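Local coordinates for protein phosphoglycolate phosphatase (Thermoplasma acidophilum, PDB 1L6R) that dephosphorylates 2-phosphoglycolate to glycolate and phosphate with magnesium as cofactor, and less efficiently releases phosphate from inorganic pyrophosphate, at residues Gly14-Arg19 against Glu215-Ile220; Pro64-Asn69 against Val158-Glu163; Arg103-Leu106 against Trp110-Ala113; Pro183-Pro188 against Lys202-Phe207. The protein carries 1 engineered substitution. One frame throughout, in Å; residues are numbered along the deposited sequence.

Contact 1 (Gly14-Arg19 against Glu215-Ile220); sequences GNLTDR and EEIGQI. Engineered in segment 14-19: Asn15 (natural residue Thr). With CA (calcium ion), chain D.
Leu16 and Ile217 supply the apolar part of this contact. Leu16 CD2 lies 3.7 Å from Ile217 CG1 and 3.9 Å from Ile217 CD1, so one leucine methyl meets the ethyl arm of the isoleucine with the two side chains nearly perpendicular. The CA-CB bond of Leu16 points away, and CD2, the branch that chi2 does not extend, turns back to Ile217. Ala27 of helix 25-36 packs against both residues.

The polar part centres on the carboxylate of Glu216. Its OE2 approaches the side chain of Asn15, an engineered residue that replaces threonine, with amide and carboxylate planes 68° apart; the rotation of that amide is uncertain. A water donates to Glu216 OE2 over 2.7 Å and reaches Gly14 O only weakly, at 3.3 Å. The side chain bends sharply at chi2 (-93°), which lets OE1 accept a hydrogen bond from the backbone N of Gly214. With an alanine at Glu216, the Gly214 amide and this water would probably lose their carboxylate acceptor, and a gap would open beside Asn15.

Gly14 belongs to the first signature loop of the HAD-like hydrolases, where the nucleophile Asp11 and Asp13 precede it and Gly14 N bonds to Asp11 OD1.

The metal interactions start from the same glycine. Calcium occupies a site assigned to magnesium, bound by Gly14 O at 2.5 Å, by five waters and by Asp177 OD2. Glu216 OE2 stands 6.2 Å from the calcium ion, outside its first shell, where the cation would be expected to favour the charged carboxylate.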
loop_
_atom_site.group_PDB
_atom_site.type_symbol
_atom_site.label_atom_id
_atom_site.label_comp_id
_atom_site.label_asym_id
_atom_site.label_seq_id
_atom_site.Cartn_x
_atom_site.Cartn_y
_atom_site.Cartn_z
ATOM N N GLY A 14 -6.411 -2.917 -17.866
ATOM C CA GLY A 14 -6.988 -4.104 -17.283
ATOM C C GLY A 14 -8.483 -4.279 -17.438
ATOM O O GLY A 14 -8.947 -5.412 -17.518
ATOM N N ASN A 15 -9.227 -3.182 -17.545
ATOM C CA ASN A 15 -10.688 -3.258 -17.561
ATOM C C ASN A 15 -11.456 -2.574 -18.671
ATOM O O ASN A 15 -12.657 -2.793 -18.789
ATOM C CB ASN A 15 -11.205 -2.700 -16.237
ATOM C CG ASN A 15 -10.726 -3.495 -15.050
ATOM O OD1 ASN A 15 -11.317 -4.522 -14.690
ATOM N ND2 ASN A 15 -9.631 -3.048 -14.442
ATOM N N LEU A 16 -10.798 -1.740 -19.465
ATOM C CA LEU A 16 -11.518 -1.025 -20.515
ATOM C C LEU A 16 -11.198 -1.507 -21.909
ATOM O O LEU A 16 -11.633 -0.899 -22.880
ATOM C CB LEU A 16 -11.229 0.483 -20.418
ATOM C CG LEU A 16 -11.610 1.148 -19.094
ATOM C CD1 LEU A 16 -11.344 2.646 -19.173
ATOM C CD2 LEU A 16 -13.092 0.900 -18.803
ATOM N N THR A 17 -10.458 -2.604 -22.022
ATOM C CA THR A 17 -10.071 -3.107 -23.331
ATOM C C THR A 17 -10.525 -4.530 -23.614
ATOM O O THR A 17 -10.832 -5.293 -22.694
ATOM C CB THR A 17 -8.537 -3.030 -23.515
ATOM O OG1 THR A 17 -7.886 -3.867 -22.544
ATOM C CG2 THR A 17 -8.052 -1.596 -23.331
ATOM N N ASP A 18 -10.586 -4.885 -24.893
ATOM C CA ASP A 18 -10.996 -6.237 -25.247
ATOM C C ASP A 18 -9.777 -7.130 -25.415
ATOM O O ASP A 18 -8.663 -6.732 -25.071
ATOM C CB ASP A 18 -11.871 -6.241 -26.514
ATOM C CG ASP A 18 -11.142 -5.772 -27.765
ATOM O OD1 ASP A 18 -9.892 -5.791 -27.811
ATOM O OD2 ASP A 18 -11.847 -5.404 -28.730
ATOM N N ARG A 19 -9.990 -8.334 -25.935
ATOM C CA ARG A 19 -8.915 -9.308 -26.125
ATOM C C ARG A 19 -7.757 -8.806 -26.974
ATOM O O ARG A 19 -6.632 -9.286 -26.845
ATOM C CB ARG A 19 -9.467 -10.577 -26.779
ATOM C CG ARG A 19 -10.274 -11.488 -25.880
ATOM C CD ARG A 19 -11.065 -12.494 -26.716
ATOM N NE ARG A 19 -10.424 -12.777 -28.001
ATOM C CZ ARG A 19 -9.355 -13.552 -28.166
ATOM N NH1 ARG A 19 -8.786 -14.139 -27.126
ATOM N NH2 ARG A 19 -8.849 -13.737 -29.379
ATOM N N GLU A 215 -17.089 -5.252 -20.629
ATOM C CA GLU A 215 -18.503 -5.455 -20.349
ATOM C C GLU A 215 -18.816 -5.484 -18.861
ATOM O O GLU A 215 -19.981 -5.425 -18.467
ATOM C CB GLU A 215 -19.006 -6.723 -21.050
ATOM C CG GLU A 215 -18.977 -6.564 -22.564
ATOM C CD GLU A 215 -19.822 -7.572 -23.309
ATOM O OE1 GLU A 215 -19.825 -7.509 -24.557
ATOM O OE2 GLU A 215 -20.482 -8.410 -22.658
ATOM N N GLU A 216 -17.784 -5.547 -18.024
ATOM C CA GLU A 216 -18.020 -5.542 -16.586
ATOM C C GLU A 216 -18.359 -4.134 -16.098
ATOM O O GLU A 216 -19.008 -3.970 -15.069
ATOM C CB GLU A 216 -16.788 -6.054 -15.808
ATOM C CG GLU A 216 -15.570 -5.126 -15.795
ATOM C CD GLU A 216 -14.593 -5.438 -16.904
ATOM O OE1 GLU A 216 -15.040 -5.728 -18.031
ATOM O OE2 GLU A 216 -13.364 -5.377 -16.644
ATOM N N ILE A 217 -17.945 -3.113 -16.844
ATOM C CA ILE A 217 -18.188 -1.745 -16.404
ATOM C C ILE A 217 -19.673 -1.441 -16.227
ATOM O O ILE A 217 -20.091 -0.946 -15.172
ATOM C CB ILE A 217 -17.534 -0.731 -17.375
ATOM C CG1 ILE A 217 -16.028 -1.029 -17.498
ATOM C CG2 ILE A 217 -17.777 0.683 -16.887
ATOM C CD1 ILE A 217 -15.264 -1.025 -16.175
ATOM N N GLY A 218 -20.464 -1.768 -17.245
ATOM C CA GLY A 218 -21.892 -1.531 -17.170
ATOM C C GLY A 218 -22.553 -2.311 -16.048
ATOM O O GLY A 218 -23.374 -1.764 -15.305
ATOM N N GLN A 219 -22.209 -3.588 -15.899
ATOM C CA GLN A 219 -22.836 -4.373 -14.837
ATOM C C GLN A 219 -22.437 -3.879 -13.450
ATOM O O GLN A 219 -23.252 -3.871 -12.530
ATOM C CB GLN A 219 -22.503 -5.856 -14.969
ATOM C CG GLN A 219 -23.324 -6.700 -13.990
ATOM C CD GLN A 219 -22.927 -8.153 -13.967
ATOM O OE1 GLN A 219 -21.746 -8.482 -13.893
ATOM N NE2 GLN A 219 -23.916 -9.040 -14.003
ATOM N N ILE A 220 -21.175 -3.480 -13.300
ATOM C CA ILE A 220 -20.686 -2.964 -12.029
ATOM C C ILE A 220 -21.423 -1.676 -11.673
ATOM O O ILE A 220 -21.905 -1.528 -10.555
ATOM C CB ILE A 220 -19.156 -2.694 -12.088
ATOM C CG1 ILE A 220 -18.400 -4.023 -12.110
ATOM C CG2 ILE A 220 -18.719 -1.841 -10.909
ATOM C CD1 ILE A 220 -16.930 -3.862 -12.470
HETATM CA CA CA D . -7.783 -7.629 -17.989
HETATM O O HOH W 1 -11.850 -6.698 -18.486
HETATM O O HOH W 2 -7.751 -6.119 -20.043
HETATM O O HOH W 3 -5.374 -7.596 -18.772
HETATM O O HOH W 4 -10.059 -8.189 -17.289
HETATM O O HOH W 5 -8.287 -9.107 -19.992
HETATM O O HOH W 6 -7.199 -9.877 -17.117
#

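Contact 2 (Pro64-Asn69 against Val158-Glu163); sequences PVFGEN and VNKLKE
Phe66 and Leu161 bury the most surface here, and they meet at the rim of the phenyl ring. Leu161 CG is 3.7 Å from Phe66 CE1, and Leu161 CD2 lies in the ring plane at 3.8 Å from the same carbon. Leu161 starts with CG anti to its carbonyl carbon (chi1 -72°), a turn that brings the branch across to the strand. The methyl CD2 fills a second role, 3.8 Å from Pro64 CD, so one methyl is lodged between the proline and the ring edge. Replacing Leu161 by alanine would probably open a gap there and leave the CE1 side of the Phe66 ring and Pro64 CD without this partner.

Lys160 lends its aliphatic part: CD comes within 4.1 Å of Phe66 CE2, again near the ring plane, and the bends at chi3 and chi4 then take the ammonium away to a cation-pi contact with Phe83. The contact thus fastens helix 154-164 to strand 65-67 of the Rossmann-like core sheet, the helix whose first residue, Lys154, probably binds substrate. Since carbon alone meets carbon between the segments, their cohesion rests on shape and on exclusion of water, without directional polar bonds.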
loop_
_atom_site.group_PDB
_atom_site.type_symbol
_atom_site.label_atom_id
_atom_site.label_comp_id
_atom_site.label_asym_id
_atom_site.label_seq_id
_atom_site.Cartn_x
_atom_site.Cartn_y
_atom_site.Cartn_z
ATOM N N PRO A 64 -9.606 13.581 -13.052
ATOM C CA PRO A 64 -8.195 13.573 -13.445
ATOM C C PRO A 64 -7.844 12.199 -14.003
ATOM O O PRO A 64 -8.530 11.213 -13.722
ATOM C CB PRO A 64 -7.458 13.829 -12.119
ATOM C CG PRO A 64 -8.491 14.505 -11.249
ATOM C CD PRO A 64 -9.748 13.750 -11.596
ATOM N N VAL A 65 -6.796 12.135 -14.814
ATOM C CA VAL A 65 -6.352 10.849 -15.327
ATOM C C VAL A 65 -4.875 10.727 -14.985
ATOM O O VAL A 65 -4.144 11.732 -14.921
ATOM C CB VAL A 65 -6.589 10.680 -16.860
ATOM C CG1 VAL A 65 -8.082 10.742 -17.141
ATOM C CG2 VAL A 65 -5.828 11.725 -17.665
ATOM N N PHE A 66 -4.451 9.499 -14.713
ATOM C CA PHE A 66 -3.067 9.227 -14.360
ATOM C C PHE A 66 -2.369 8.315 -15.352
ATOM O O PHE A 66 -2.946 7.347 -15.844
ATOM C CB PHE A 66 -2.971 8.534 -12.991
ATOM C CG PHE A 66 -3.469 9.349 -11.840
ATOM C CD1 PHE A 66 -4.833 9.460 -11.582
ATOM C CD2 PHE A 66 -2.564 9.972 -10.980
ATOM C CE1 PHE A 66 -5.280 10.186 -10.471
ATOM C CE2 PHE A 66 -3.008 10.697 -9.870
ATOM C CZ PHE A 66 -4.366 10.798 -9.621
ATOM N N GLY A 67 -1.110 8.635 -15.631
ATOM C CA GLY A 67 -0.290 7.795 -16.484
ATOM C C GLY A 67 0.828 7.255 -15.603
ATOM O O GLY A 67 0.887 7.548 -14.400
ATOM N N GLU A 68 1.708 6.450 -16.190
ATOM C CA GLU A 68 2.854 5.896 -15.481
ATOM C C GLU A 68 2.503 5.324 -14.116
ATOM O O GLU A 68 3.202 5.541 -13.123
ATOM C CB GLU A 68 3.962 6.956 -15.367
ATOM C CG GLU A 68 4.394 7.456 -16.740
ATOM C CD GLU A 68 5.585 8.394 -16.700
ATOM O OE1 GLU A 68 6.630 7.996 -16.153
ATOM O OE2 GLU A 68 5.493 9.519 -17.241
ATOM N N ASN A 69 1.393 4.584 -14.078
ATOM C CA ASN A 69 0.929 3.877 -12.885
ATOM C C ASN A 69 0.639 4.730 -11.665
ATOM O O ASN A 69 0.640 4.231 -10.536
ATOM C CB ASN A 69 1.934 2.767 -12.543
ATOM C CG ASN A 69 2.057 1.756 -13.662
ATOM O OD1 ASN A 69 1.096 1.052 -13.971
ATOM N ND2 ASN A 69 3.222 1.694 -14.294
ATOM N N VAL A 158 -5.027 6.801 -5.989
ATOM C CA VAL A 158 -6.354 6.809 -5.370
ATOM C C VAL A 158 -6.351 7.693 -4.127
ATOM O O VAL A 158 -7.308 8.427 -3.882
ATOM C CB VAL A 158 -6.819 5.363 -5.039
ATOM C CG1 VAL A 158 -8.092 5.389 -4.208
ATOM C CG2 VAL A 158 -7.087 4.608 -6.337
ATOM N N ASN A 159 -5.284 7.639 -3.340
ATOM C CA ASN A 159 -5.230 8.505 -2.170
ATOM C C ASN A 159 -5.204 9.963 -2.612
ATOM O O ASN A 159 -5.784 10.825 -1.953
ATOM C CB ASN A 159 -4.005 8.192 -1.313
ATOM C CG ASN A 159 -4.241 7.027 -0.387
ATOM O OD1 ASN A 159 -5.283 6.943 0.260
ATOM N ND2 ASN A 159 -3.277 6.127 -0.310
ATOM N N LYS A 160 -4.536 10.242 -3.728
ATOM C CA LYS A 160 -4.469 11.610 -4.237
ATOM C C LYS A 160 -5.867 12.077 -4.657
ATOM O O LYS A 160 -6.249 13.211 -4.390
ATOM C CB LYS A 160 -3.497 11.680 -5.414
ATOM C CG LYS A 160 -3.365 13.061 -6.016
ATOM C CD LYS A 160 -2.045 13.202 -6.737
ATOM C CE LYS A 160 -0.881 13.180 -5.749
ATOM N NZ LYS A 160 -0.965 14.311 -4.783
ATOM N N LEU A 161 -6.629 11.208 -5.315
ATOM C CA LEU A 161 -7.993 11.559 -5.719
ATOM C C LEU A 161 -8.858 11.813 -4.479
ATOM O O LEU A 161 -9.669 12.747 -4.450
ATOM C CB LEU A 161 -8.595 10.428 -6.559
ATOM C CG LEU A 161 -8.018 10.270 -7.973
ATOM C CD1 LEU A 161 -8.434 8.935 -8.543
ATOM C CD2 LEU A 161 -8.510 11.407 -8.864
ATOM N N LYS A 162 -8.679 10.979 -3.459
ATOM C CA LYS A 162 -9.434 11.117 -2.217
ATOM C C LYS A 162 -9.207 12.507 -1.643
ATOM O O LYS A 162 -10.158 13.178 -1.237
ATOM C CB LYS A 162 -8.998 10.047 -1.213
ATOM C CG LYS A 162 -9.611 10.199 0.177
ATOM C CD LYS A 162 -9.320 8.976 1.032
ATOM C CE LYS A 162 -9.753 9.169 2.476
ATOM N NZ LYS A 162 -8.820 10.082 3.184
ATOM N N GLU A 163 -7.949 12.935 -1.621
ATOM C CA GLU A 163 -7.580 14.251 -1.106
ATOM C C GLU A 163 -8.157 15.372 -1.969
ATOM O O GLU A 163 -8.738 16.327 -1.458
ATOM C CB GLU A 163 -6.054 14.380 -1.059
ATOM C CG GLU A 163 -5.550 15.755 -0.646
ATOM C CD GLU A 163 -4.040 15.865 -0.719
ATOM O OE1 GLU A 163 -3.351 15.100 -0.012
ATOM O OE2 GLU A 163 -3.540 16.717 -1.485
#

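Contact 3 (Arg103-Leu106 against Trp110-Ala113); sequences RSIL and WREA
Leu106 sets one methyl, CD2, against the six-membered part of the Trp110 indole, 3.8 Å from Trp110 CZ3 and 3.9 Å from Trp110 CH2. The approach is slanted with respect to the ring, and the two side chains share just this corner. Leu106 places CG opposite the backbone N (chi1 -177°), which swings the branch toward the indole. Both residues are exposed and also touch a crystal neighbour, so their exact pose may owe something to the lattice.

The second half of the contact is more buried. Ile105 CD1 lies 3.7 Å from Arg111 NH1, and Ile105 CG1 follows at 4.1 Å from the same nitrogen, so the ethyl arm rests obliquely against one end of the guanidinium group.

These residues form the connection between helix 87-96 and strand 115-117, the latter an edge strand of the three-stranded antiparallel sheet, consistent with the cap that HAD phosphatases of this kind carry over their core. Ile105 and Arg111 each touch that sheet, at Ser144 and His146 of strand 144-149.

Arg111 runs extended from CG to NE (chi3 170°) and spends its polar end elsewhere. NH1 bonds to Thr107 OG1 and Asn108 OD1 in the turn that joins the two segments, while NH2 bonds to the carbonyl oxygen of Gly46, a residue assigned to a magnesium site. Three hydrogen bonds from two nitrogens should fix the rotation of the guanidinium group. Of these, the NH2 bond to Gly46 O ties the loop to the core, with the arginine side chain about 5 Å from a bound calcium ion.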
loop_
_atom_site.group_PDB
_atom_site.type_symbol
_atom_site.label_atom_id
_atom_site.label_comp_id
_atom_site.label_asym_id
_atom_site.label_seq_id
_atom_site.Cartn_x
_atom_site.Cartn_y
_atom_site.Cartn_z
ATOM N N ARG A 103 15.528 -3.385 -22.341
ATOM C CA ARG A 103 15.630 -2.371 -23.376
ATOM C C ARG A 103 14.511 -1.343 -23.341
ATOM O O ARG A 103 13.398 -1.617 -22.879
ATOM C CB ARG A 103 15.664 -3.053 -24.745
ATOM C CG ARG A 103 14.589 -4.113 -24.933
ATOM C CD ARG A 103 14.838 -4.930 -26.200
ATOM N NE ARG A 103 13.769 -5.889 -26.473
ATOM C CZ ARG A 103 13.592 -7.031 -25.816
ATOM N NH1 ARG A 103 14.414 -7.379 -24.834
ATOM N NH2 ARG A 103 12.587 -7.831 -26.144
ATOM N N SER A 104 14.828 -0.161 -23.851
ATOM C CA SER A 104 13.891 0.951 -23.911
ATOM C C SER A 104 12.768 0.686 -24.909
ATOM O O SER A 104 12.880 -0.169 -25.798
ATOM C CB SER A 104 14.643 2.224 -24.317
ATOM O OG SER A 104 13.809 3.366 -24.209
ATOM N N ILE A 105 11.672 1.422 -24.746
ATOM C CA ILE A 105 10.541 1.310 -25.644
ATOM C C ILE A 105 10.240 2.702 -26.164
ATOM O O ILE A 105 10.588 3.709 -25.526
ATOM C CB ILE A 105 9.305 0.699 -24.950
ATOM C CG1 ILE A 105 8.856 1.565 -23.767
ATOM C CG2 ILE A 105 9.642 -0.696 -24.476
ATOM C CD1 ILE A 105 7.620 1.023 -23.038
ATOM N N LEU A 106 9.595 2.763 -27.319
ATOM C CA LEU A 106 9.314 4.049 -27.933
ATOM C C LEU A 106 8.596 5.044 -27.033
ATOM O O LEU A 106 8.988 6.214 -26.988
ATOM C CB LEU A 106 8.524 3.858 -29.230
ATOM C CG LEU A 106 8.225 5.142 -30.012
ATOM C CD1 LEU A 106 8.167 4.843 -31.500
ATOM C CD2 LEU A 106 6.911 5.749 -29.530
ATOM N N TRP A 110 8.006 9.976 -24.041
ATOM C CA TRP A 110 6.966 10.783 -23.423
ATOM C C TRP A 110 6.820 10.537 -21.922
ATOM O O TRP A 110 5.900 11.061 -21.300
ATOM C CB TRP A 110 5.626 10.530 -24.116
ATOM C CG TRP A 110 5.651 10.851 -25.576
ATOM C CD1 TRP A 110 6.068 12.019 -26.155
ATOM C CD2 TRP A 110 5.255 9.990 -26.656
ATOM N NE1 TRP A 110 5.963 11.934 -27.521
ATOM C CE2 TRP A 110 5.466 10.702 -27.858
ATOM C CE3 TRP A 110 4.739 8.689 -26.723
ATOM C CZ2 TRP A 110 5.182 10.157 -29.110
ATOM C CZ3 TRP A 110 4.452 8.145 -27.971
ATOM C CH2 TRP A 110 4.676 8.882 -29.148
ATOM N N ARG A 111 7.709 9.734 -21.338
ATOM C CA ARG A 111 7.645 9.469 -19.896
ATOM C C ARG A 111 8.403 10.524 -19.127
ATOM O O ARG A 111 9.373 11.100 -19.636
ATOM C CB ARG A 111 8.207 8.084 -19.539
ATOM C CG ARG A 111 7.191 6.971 -19.756
ATOM C CD ARG A 111 7.570 5.642 -19.115
ATOM N NE ARG A 111 6.397 4.771 -19.203
ATOM C CZ ARG A 111 6.010 4.132 -20.303
ATOM N NH1 ARG A 111 6.719 4.209 -21.429
ATOM N NH2 ARG A 111 4.840 3.504 -20.311
ATOM N N GLU A 112 7.966 10.768 -17.896
ATOM C CA GLU A 112 8.601 11.780 -17.059
ATOM C C GLU A 112 8.814 11.344 -15.627
ATOM O O GLU A 112 9.594 11.956 -14.904
ATOM C CB GLU A 112 7.737 13.044 -17.019
ATOM C CG GLU A 112 7.463 13.666 -18.384
ATOM C CD GLU A 112 6.584 14.908 -18.317
ATOM O OE1 GLU A 112 6.768 15.728 -17.389
ATOM O OE2 GLU A 112 5.715 15.069 -19.207
ATOM N N ALA A 113 8.144 10.273 -15.217
ATOM C CA ALA A 113 8.184 9.849 -13.820
ATOM C C ALA A 113 8.572 8.404 -13.550
ATOM O O ALA A 113 8.529 7.957 -12.399
ATOM C CB ALA A 113 6.808 10.120 -13.210
#

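Contact 4 (Pro183-Pro188 against Lys202-Phe207); sequences PMFQLP and KAVSDF
Phe185 turns the edge of its ring toward Val204 and Ser205, joining two short helices of the Rossmann-like HAD core: helix 182-185, which follows strand 172-175, and helix 199-204, which lies between strands 190-193 and 207-208. The closest approach is Phe185 CE2 to Ser205 OG, 3.4 Å, with the oxygen near the ring plane. The hydroxyl therefore faces the C-H rim, which carries the slight positive charge of an aromatic ring, and not the pi cloud. Beside it, Val204 CG2 is 4.1 Å from Phe185 CD2, also near the plane. With CG1 anti to the carbonyl carbon (chi1 -64°), CG2 falls between the backbone N and the carbonyl carbon, facing the ring.

A second shell holds these groups. Ser205 OG is hydrogen-bonded to the carbonyl oxygen of Ile201, one turn back in helix 199-204, which ends near Ser205; this commits the hydroxyl proton and leaves the oxygen to meet the ring. The backbone bond from Ser205 N to Lys202 O, 3.1 Å, closes the turn that brings Val204 and Ser205 together. On the other side, Phe185 O accepts a hydrogen bond from Lys191 NZ, and the phenylalanine side chain lies about 4 Å from that of the metal ligand Asp181.

Farther out, Val204 packs on Gly135 of the second subunit and Gln186 on Asp153 of that subunit, so the contact borders the dimer interface. The turn from Pro183 to Gln186, which includes Phe185, is pinned by Gln186 NE2, which donates to Pro183 O over 2.9 Å at an N-H...O angle of 164°, with the nitrogen in the carbonyl plane.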
loop_
_atom_site.group_PDB
_atom_site.type_symbol
_atom_site.label_atom_id
_atom_site.label_comp_id
_atom_site.label_asym_id
_atom_site.label_seq_id
_atom_site.Cartn_x
_atom_site.Cartn_y
_atom_site.Cartn_z
ATOM N N PRO A 183 -2.584 -2.791 -4.943
ATOM C CA PRO A 183 -2.345 -1.624 -4.086
ATOM C C PRO A 183 -3.605 -0.797 -3.839
ATOM O O PRO A 183 -3.797 -0.281 -2.732
ATOM C CB PRO A 183 -1.274 -0.850 -4.844
ATOM C CG PRO A 183 -0.447 -1.956 -5.427
ATOM C CD PRO A 183 -1.518 -2.919 -5.955
ATOM N N MET A 184 -4.469 -0.654 -4.842
ATOM C CA MET A 184 -5.682 0.104 -4.587
ATOM C C MET A 184 -6.783 -0.780 -3.999
ATOM O O MET A 184 -7.622 -0.294 -3.245
ATOM C CB MET A 184 -6.168 0.860 -5.836
ATOM C CG MET A 184 -6.611 0.036 -7.019
ATOM S SD MET A 184 -7.126 1.182 -8.330
ATOM C CE MET A 184 -7.627 0.013 -9.583
ATOM N N PHE A 185 -6.767 -2.080 -4.305
ATOM C CA PHE A 185 -7.785 -2.971 -3.745
ATOM C C PHE A 185 -7.593 -3.226 -2.254
ATOM O O PHE A 185 -8.517 -3.667 -1.569
ATOM C CB PHE A 185 -7.842 -4.308 -4.500
ATOM C CG PHE A 185 -8.735 -4.274 -5.708
ATOM C CD1 PHE A 185 -8.409 -3.487 -6.815
ATOM C CD2 PHE A 185 -9.937 -4.979 -5.720
ATOM C CE1 PHE A 185 -9.264 -3.400 -7.900
ATOM C CE2 PHE A 185 -10.794 -4.896 -6.802
ATOM C CZ PHE A 185 -10.465 -4.107 -7.895
ATOM N N GLN A 186 -6.403 -2.949 -1.742
ATOM C CA GLN A 186 -6.175 -3.148 -0.322
ATOM C C GLN A 186 -6.545 -1.908 0.501
ATOM O O GLN A 186 -6.515 -1.949 1.731
ATOM C CB GLN A 186 -4.734 -3.618 -0.070
ATOM C CG GLN A 186 -3.630 -2.668 -0.474
ATOM C CD GLN A 186 -3.363 -1.608 0.567
ATOM O OE1 GLN A 186 -3.232 -1.914 1.755
ATOM N NE2 GLN A 186 -3.262 -0.356 0.129
ATOM N N LEU A 187 -6.915 -0.816 -0.174
ATOM C CA LEU A 187 -7.349 0.399 0.523
ATOM C C LEU A 187 -8.784 0.138 1.008
ATOM O O LEU A 187 -9.441 -0.783 0.529
ATOM C CB LEU A 187 -7.337 1.610 -0.423
ATOM C CG LEU A 187 -5.968 2.092 -0.908
ATOM C CD1 LEU A 187 -6.159 3.190 -1.946
ATOM C CD2 LEU A 187 -5.150 2.614 0.268
ATOM N N PRO A 188 -9.289 0.947 1.958
ATOM C CA PRO A 188 -10.650 0.784 2.500
ATOM C C PRO A 188 -11.774 1.243 1.562
ATOM O O PRO A 188 -12.841 1.654 2.015
ATOM C CB PRO A 188 -10.631 1.631 3.783
ATOM C CG PRO A 188 -9.179 1.894 4.057
ATOM C CD PRO A 188 -8.574 2.011 2.680
ATOM N N LYS A 202 -10.616 -11.058 -6.770
ATOM C CA LYS A 202 -12.018 -11.404 -6.568
ATOM C C LYS A 202 -12.340 -11.564 -5.085
ATOM O O LYS A 202 -13.382 -11.112 -4.607
ATOM C CB LYS A 202 -12.357 -12.724 -7.262
ATOM C CG LYS A 202 -12.407 -12.646 -8.777
ATOM C CD LYS A 202 -12.846 -13.979 -9.373
ATOM C CE LYS A 202 -12.984 -13.886 -10.878
ATOM N NZ LYS A 202 -13.469 -15.178 -11.448
ATOM N N ALA A 203 -11.438 -12.208 -4.353
ATOM C CA ALA A 203 -11.663 -12.478 -2.938
ATOM C C ALA A 203 -11.854 -11.252 -2.054
ATOM O O ALA A 203 -12.462 -11.350 -0.983
ATOM C CB ALA A 203 -10.534 -13.360 -2.396
ATOM N N VAL A 204 -11.353 -10.098 -2.481
ATOM C CA VAL A 204 -11.534 -8.884 -1.681
ATOM C C VAL A 204 -12.522 -7.911 -2.314
ATOM O O VAL A 204 -12.764 -6.828 -1.778
ATOM C CB VAL A 204 -10.194 -8.141 -1.443
ATOM C CG1 VAL A 204 -9.251 -9.024 -0.619
ATOM C CG2 VAL A 204 -9.553 -7.761 -2.775
ATOM N N SER A 205 -13.110 -8.304 -3.441
ATOM C CA SER A 205 -14.052 -7.431 -4.142
ATOM C C SER A 205 -15.452 -7.458 -3.549
ATOM O O SER A 205 -15.909 -8.484 -3.043
ATOM C CB SER A 205 -14.137 -7.816 -5.624
ATOM O OG SER A 205 -12.937 -7.490 -6.307
ATOM N N ASP A 206 -16.126 -6.312 -3.606
ATOM C CA ASP A 206 -17.498 -6.218 -3.120
ATOM C C ASP A 206 -18.444 -6.781 -4.170
ATOM O O ASP A 206 -19.525 -7.264 -3.853
ATOM C CB ASP A 206 -17.856 -4.765 -2.825
ATOM C CG ASP A 206 -17.094 -4.223 -1.648
ATOM O OD1 ASP A 206 -17.321 -4.726 -0.526
ATOM O OD2 ASP A 206 -16.269 -3.309 -1.831
ATOM N N PHE A 207 -18.033 -6.720 -5.431
ATOM C CA PHE A 207 -18.846 -7.237 -6.516
ATOM C C PHE A 207 -17.951 -7.821 -7.600
ATOM O O PHE A 207 -17.035 -7.150 -8.093
ATOM C CB PHE A 207 -19.718 -6.128 -7.117
ATOM C CG PHE A 207 -20.612 -6.601 -8.230
ATOM C CD1 PHE A 207 -21.721 -7.397 -7.959
ATOM C CD2 PHE A 207 -20.332 -6.270 -9.554
ATOM C CE1 PHE A 207 -22.540 -7.856 -8.992
ATOM C CE2 PHE A 207 -21.141 -6.721 -10.590
ATOM C CZ PHE A 207 -22.248 -7.515 -10.312
#

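Overall arrangement
Contacts 1, 2 and 4 belong to the core and contact 3 to a loop of what is probably the cap, with the metal sites among them. Contacts 1 and 4 have centres 17 Å apart and meet where Ile220 CG1 packs 3.9 Å from Phe207 CD2. Contacts 2 and 4, also 17 Å apart, join through Val158, whose CG1 lies 3.7 Å from Leu187 CD1. Contact 2 reaches contact 3 through the Glu68 carboxylate, with OE2 2.8 Å from Glu112 N, a probable hydrogen bond. Contact 1 binds one calcium directly, whereas the Phe66 side chain of contact 2 remains about 12 Å from a calcium ion. Contacts 3 and 4, centres 30 Å apart, lie on opposite sides of the chain's centre.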